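Local coordinates for protein globin (Geobacter sulfurreducens, PDB 2W31) that binds a hexacoordinate heme b as the globin domain of a globin-coupled sensor, a protein that probably binds oxygen, at residues A[113-116]-A[117-120]; A[133-136]-A[137-141]. One frame throughout, in Å; residues are numbered along the deposited sequence.

Contact 1 of 2, residues A[113-116]-A[117-120]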
ATOM      1  N   PHE A 113      -8.099   4.730   7.049  1.00 12.92           N
ATOM      2  CA  PHE A 113      -8.677   4.883   8.387  1.00 13.66           C
ATOM      3  C   PHE A 113      -7.573   5.206   9.399  1.00 13.13           C
ATOM      4  O   PHE A 113      -7.719   6.123  10.255  1.00 14.11           O
ATOM      5  CB  PHE A 113      -9.360   3.573   8.781  1.00 13.96           C
ATOM      6  CG  PHE A 113     -10.030   3.604  10.161  1.00 16.36           C
ATOM      7  CD1 PHE A 113     -11.370   3.999  10.321  1.00 17.58           C
ATOM      8  CD2 PHE A 113      -9.300   3.239  11.296  1.00 18.00           C
ATOM      9  CE1 PHE A 113     -11.958   4.042  11.591  1.00 18.45           C
ATOM     10  CE2 PHE A 113      -9.902   3.252  12.584  1.00 19.53           C
ATOM     11  CZ  PHE A 113     -11.209   3.673  12.717  1.00 19.49           C
ATOM     12  N   THR A 114      -6.473   4.444   9.338  1.00 13.15           N
ATOM     13  CA  THR A 114      -5.395   4.599  10.321  1.00 12.95           C
ATOM     14  C   THR A 114      -4.643   5.906  10.144  1.00 13.29           C
ATOM     15  O   THR A 114      -4.305   6.575  11.140  1.00 13.46           O
ATOM     16  CB  THR A 114      -4.458   3.402  10.239  1.00 13.56           C
ATOM     17  OG1 THR A 114      -5.243   2.213  10.367  1.00 13.14           O
ATOM     18  CG2 THR A 114      -3.452   3.419  11.394  1.00 13.50           C
ATOM     19  N   LEU A 115      -4.459   6.348   8.899  1.00 13.26           N
ATOM     20  CA  LEU A 115      -3.774   7.617   8.712  1.00 14.30           C
ATOM     21  C   LEU A 115      -4.643   8.788   9.169  1.00 13.93           C
ATOM     22  O   LEU A 115      -4.085   9.856   9.579  1.00 15.56           O
ATOM     23  CB  LEU A 115      -3.261   7.808   7.270  1.00 14.58           C
ATOM     24  CG  LEU A 115      -2.158   6.829   6.879  1.00 18.66           C
ATOM     25  CD1 LEU A 115      -1.433   7.397   5.617  1.00 19.54           C
ATOM     26  CD2 LEU A 115      -1.162   6.336   7.894  1.00 21.46           C
ATOM     27  N   SER A 116      -5.957   8.625   9.067  1.00 14.94           N
ATOM     28  CA  SER A 116      -6.842   9.671   9.606  1.00 16.17           C
ATOM     29  C   SER A 116      -6.748   9.750  11.125  1.00 16.73           C
ATOM     30  O   SER A 116      -6.736  10.866  11.675  1.00 18.50           O
ATOM     31  CB  SER A 116      -8.268   9.516   9.108  1.00 16.88           C
ATOM     32  OG  SER A 116      -8.298  10.109   7.815  1.00 19.14           O
ATOM     33  N   ILE A 117      -6.665   8.606  11.813  1.00 16.90           N
ATOM     34  CA  ILE A 117      -6.406   8.632  13.288  1.00 17.75           C
ATOM     35  C   ILE A 117      -5.121   9.382  13.614  1.00 17.51           C
ATOM     36  O   ILE A 117      -5.077  10.220  14.553  1.00 18.04           O
ATOM     37  CB  ILE A 117      -6.266   7.178  13.861  1.00 17.84           C
ATOM     38  CG1 ILE A 117      -7.606   6.455  13.793  1.00 20.35           C
ATOM     39  CG2 ILE A 117      -5.702   7.147  15.307  1.00 19.43           C
ATOM     40  CD1 ILE A 117      -7.445   4.974  14.247  1.00 23.66           C
ATOM     41  N   ILE A 118      -4.067   9.134  12.848  1.00 17.21           N
ATOM     42  CA  ILE A 118      -2.801   9.807  13.088  1.00 17.89           C
ATOM     43  C   ILE A 118      -2.936  11.304  12.846  1.00 18.15           C
ATOM     44  O   ILE A 118      -2.480  12.109  13.681  1.00 18.87           O
ATOM     45  CB  ILE A 118      -1.681   9.195  12.227  1.00 17.84           C
ATOM     46  CG1 ILE A 118      -1.395   7.752  12.681  1.00 19.04           C
ATOM     47  CG2 ILE A 118      -0.423  10.081  12.299  1.00 18.40           C
ATOM     48  CD1 ILE A 118      -0.379   7.041  11.799  1.00 18.42           C
ATOM     49  N   GLN A 119      -3.537  11.710  11.721  1.00 19.06           N
ATOM     50  CA  GLN A 119      -3.683  13.144  11.413  1.00 21.38           C
ATOM     51  C   GLN A 119      -4.464  13.860  12.520  1.00 21.96           C
ATOM     52  O   GLN A 119      -4.122  14.985  12.932  1.00 23.31           O
ATOM     53  CB  GLN A 119      -4.393  13.307  10.069  1.00 22.59           C
ATOM     54  CG  GLN A 119      -4.346  14.688   9.505  1.00 26.47           C
ATOM     55  CD  GLN A 119      -5.209  14.781   8.261  1.00 27.97           C
ATOM     56  OE1 GLN A 119      -5.229  13.873   7.396  1.00 26.93           O
ATOM     57  NE2 GLN A 119      -5.944  15.861   8.169  1.00 27.90           N
ATOM     58  N   ASP A 120      -5.506  13.194  13.003  1.00 21.45           N
ATOM     59  CA  ASP A 120      -6.443  13.795  13.946  1.00 22.87           C
ATOM     60  C   ASP A 120      -5.931  13.856  15.400  1.00 23.11           C
ATOM     61  O   ASP A 120      -6.505  14.590  16.233  1.00 24.86           O
ATOM     62  CB  ASP A 120      -7.795  13.100  13.836  1.00 23.30           C
ATOM     63  CG  ASP A 120      -8.439  13.328  12.468  1.00 25.30           C
ATOM     64  OD1 ASP A 120      -8.063  14.300  11.796  1.00 27.72           O
ATOM     65  OD2 ASP A 120      -9.320  12.553  12.067  1.00 29.54           O
TER
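Phe113 and Ile117, one helical turn apart, form the tight end of this local contact within helix 100-121. The Ile117 side chain reaches back toward the ring and sets its terminal methyl CD1 3.4 Å from Phe113 CE2, meeting the ring obliquely. Its chi1 of -179° turns the Phe113 ring away from its own backbone N and onto helix 32-44, where Leu35 and Gln38 help to enclose it. On the inner face Leu115 and Ile118 run alongside each other in the same direction, a looser pair with 4.0 Å between Leu115 CD2 and Ile118 CD1; helix 125-151 covers both.

The other side is more open and polar. Asp120, the most exposed residue here, folds its carboxylate back along the helix, and OD2 comes within 3.1 Å of the Ser116 carbonyl O, acceptor beside acceptor. Such crowding is probably offset by the salt bridge from Asp120 OD1 to Arg129 of the second subunit; Ser116 OG takes hydrogen bonds from Arg129 and Arg132 of that same subunit. Beneath the side chains run i to i+4 backbone bonds, among them Gln119 N to Leu115 O at 2.9 Å. Mostly apolar residues inward and mainly polar ones toward the partner subunit make this an amphipathic alpha-helix, here the penultimate helix of the globin fold and part of its dimer interface.

Contact 2 of 2, residues A[133-136]-A[137-141]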
ATOM      1  N   GLU A 133       4.973   6.926   9.001  1.00 11.65           N
ATOM      2  CA  GLU A 133       5.946   6.052   8.345  1.00 11.97           C
ATOM      3  C   GLU A 133       5.931   4.622   8.925  1.00 11.26           C
ATOM      4  O   GLU A 133       6.004   3.652   8.175  1.00 10.81           O
ATOM      5  CB  GLU A 133       7.367   6.639   8.403  1.00 13.24           C
ATOM      6  CG  GLU A 133       7.571   7.877   7.463  1.00 15.70           C
ATOM      7  CD  GLU A 133       8.881   8.629   7.694  1.00 20.45           C
ATOM      8  OE1 GLU A 133       9.471   8.498   8.786  1.00 25.55           O
ATOM      9  OE2 GLU A 133       9.268   9.423   6.814  1.00 25.54           O
ATOM     10  N   ALA A 134       5.789   4.492  10.258  1.00 10.85           N
ATOM     11  CA  ALA A 134       5.767   3.171  10.897  1.00 10.73           C
ATOM     12  C   ALA A 134       4.516   2.385  10.437  1.00 10.92           C
ATOM     13  O   ALA A 134       4.594   1.180  10.151  1.00 11.20           O
ATOM     14  CB  ALA A 134       5.760   3.320  12.443  1.00 12.14           C
ATOM     15  N   VAL A 135       3.352   3.054  10.425  1.00 11.28           N
ATOM     16  CA  VAL A 135       2.088   2.391  10.039  1.00 10.72           C
ATOM     17  C   VAL A 135       2.152   1.979   8.561  1.00 10.72           C
ATOM     18  O   VAL A 135       1.755   0.858   8.205  1.00 10.33           O
ATOM     19  CB  VAL A 135       0.883   3.320  10.264  1.00 12.65           C
ATOM     20  CG1 VAL A 135      -0.343   2.860   9.479  1.00 13.47           C
ATOM     21  CG2 VAL A 135       0.604   3.419  11.763  1.00 12.35           C
ATOM     22  N   GLU A 136       2.655   2.865   7.696  1.00  9.84           N
ATOM     23  CA  GLU A 136       2.757   2.454   6.276  1.00 11.38           C
ATOM     24  C   GLU A 136       3.659   1.244   6.077  1.00  9.55           C
ATOM     25  O   GLU A 136       3.345   0.368   5.248  1.00 12.12           O
ATOM     26  CB  GLU A 136       3.197   3.600   5.382  1.00 12.68           C
ATOM     27  CG  GLU A 136       2.245   4.779   5.340  1.00 14.03           C
ATOM     28  CD  GLU A 136       1.093   4.637   4.404  1.00 15.39           C
ATOM     29  OE1 GLU A 136       0.427   3.585   4.333  1.00 16.76           O
ATOM     30  OE2 GLU A 136       0.779   5.668   3.750  1.00 22.37           O
ATOM     31  N   LYS A 137       4.768   1.156   6.821  1.00  9.85           N
ATOM     32  CA  LYS A 137       5.620  -0.018   6.745  1.00 10.90           C
ATOM     33  C   LYS A 137       4.895  -1.304   7.200  1.00 10.76           C
ATOM     34  O   LYS A 137       4.920  -2.305   6.515  1.00 11.32           O
ATOM     35  CB  LYS A 137       6.906   0.174   7.563  1.00  9.95           C
ATOM     36  CG  LYS A 137       7.881   1.159   6.968  1.00 11.35           C
ATOM     37  CD  LYS A 137       9.027   1.345   7.923  1.00 14.93           C
ATOM     38  CE  LYS A 137       9.662   2.715   7.756  1.00 18.85           C
ATOM     39  NZ  LYS A 137      10.673   3.057   8.803  1.00 17.76           N
ATOM     40  N   ILE A 138       4.245  -1.276   8.356  1.00 10.83           N
ATOM     41  CA  ILE A 138       3.601  -2.516   8.816  1.00 10.19           C
ATOM     42  C   ILE A 138       2.444  -2.941   7.905  1.00  9.93           C
ATOM     43  O   ILE A 138       2.274  -4.135   7.624  1.00 10.17           O
ATOM     44  CB  ILE A 138       3.237  -2.467  10.326  1.00 10.27           C
ATOM     45  CG1 ILE A 138       3.058  -3.895  10.869  1.00 11.84           C
ATOM     46  CG2 ILE A 138       1.997  -1.594  10.651  1.00 12.53           C
ATOM     47  CD1 ILE A 138       4.322  -4.718  10.816  1.00 13.82           C
ATOM     48  N   LEU A 139       1.663  -1.980   7.429  1.00  9.32           N
ATOM     49  CA  LEU A 139       0.547  -2.335   6.502  1.00  9.75           C
ATOM     50  C   LEU A 139       1.143  -2.914   5.213  1.00  9.98           C
ATOM     51  O   LEU A 139       0.646  -3.925   4.687  1.00 10.58           O
ATOM     52  CB  LEU A 139      -0.346  -1.126   6.168  1.00  8.98           C
ATOM     53  CG  LEU A 139      -1.084  -0.567   7.378  1.00  9.55           C
ATOM     54  CD1 LEU A 139      -1.852   0.662   6.943  1.00 12.80           C
ATOM     55  CD2 LEU A 139      -2.008  -1.607   7.927  1.00 13.19           C
ATOM     56  N   ASP A 140       2.186  -2.261   4.674  1.00  9.14           N
ATOM     57  CA  ASP A 140       2.808  -2.759   3.416  1.00  8.72           C
ATOM     58  C   ASP A 140       3.450  -4.135   3.600  1.00  9.69           C
ATOM     59  O   ASP A 140       3.369  -4.968   2.690  1.00 10.09           O
ATOM     60  CB  ASP A 140       3.774  -1.718   2.819  1.00 10.14           C
ATOM     61  CG  ASP A 140       3.042  -0.567   2.121  1.00 11.91           C
ATOM     62  OD1 ASP A 140       1.782  -0.582   2.053  1.00 12.25           O
ATOM     63  OD2 ASP A 140       3.754   0.355   1.661  1.00 12.50           O
ATOM     64  N   ILE A 141       4.065  -4.383   4.762  1.00  8.60           N
ATOM     65  CA  ILE A 141       4.602  -5.711   5.065  1.00  9.66           C
ATOM     66  C   ILE A 141       3.481  -6.747   5.109  1.00  9.65           C
ATOM     67  O   ILE A 141       3.602  -7.823   4.502  1.00 10.64           O
ATOM     68  CB  ILE A 141       5.422  -5.697   6.385  1.00 10.24           C
ATOM     69  CG1 ILE A 141       6.728  -4.916   6.174  1.00 11.67           C
ATOM     70  CG2 ILE A 141       5.659  -7.147   6.938  1.00 12.11           C
ATOM     71  CD1 ILE A 141       7.506  -4.501   7.448  1.00 13.33           C
TER
HETATM   72  O   HOH W   1      11.123   5.769   8.177  0.50 24.83           O
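Val135 and Leu139, a helical turn apart, extend in parallel on one face of helix 125-151, the last long helix of this protoglobin-type globin domain. Val135 CG1, anti to the backbone N (chi1 162°), lies 3.7 Å from Leu139 CD1. Leu139 has its CG beside its own backbone N and an extended chi2 of 176°, which brings CD1 back along the helix to that methyl, while its CG rests 3.3 Å from Val135 O. The same carbonyl accepts the Leu139 N-H, at 2.9 Å between Leu139 N and Val135 O. Cutting Leu139 back to an alanine removes the CD1 methyl and would probably open a gap beside Val135 CG1 and take a packing partner from Leu73.

Ile138 differs in its torsion: its CG2 is wedged between its own N and C, 3.5 Å from Val135 O, while CG1 swings away, and the side chain packs on Leu21 and Tyr78. Along another face come the charged chains. Glu136 bends sharply at chi2 (-82°) instead of stretching out, and its OE1 meets Arg111 in a salt bridge; Asp140 OD1 uses the same guanidinium. Arg111 thus sits between two acids and probably eases the repulsion between them, and Asp140 OD2 reaches over to Arg111 and Asn108 of the second subunit. Lys137 runs extended, its CG 3.3 Å from Glu133 O, and sends NZ to Asp17 and the carbonyl of Arg12. Its ammonium does not touch the Glu133 carboxylate: a water bridges the two, accepting from Lys137 NZ at 2.8 Å and donating a weak bond to Glu133 OE1 at 3.2 Å.

How the contacts relate
Contacts 1 and 2 lie on consecutive helices, 100-121 and 125-151, with centres about 13 Å apart, and they touch through their inner faces. Val135 is the hub: its CG1 lies 3.7 Å from Thr114 CG2, and its CG2 is 3.8 Å from Ile118 CD1. Leu115 CD1 adds a contact of 3.4 Å to Glu136 OE2, near the subunit seam. Both contacts reach the second subunit, where each helix meets mainly the other's counterpart: Ser116 and Asp120 pair with arginines of helix 125-151, Asp140 with Asn108 and Arg111 of helix 100-121. Neither includes an axial histidine; the heme is nearer contact 2, about 7 Å from the Leu139 side chain against about 10 Å from that of Thr114.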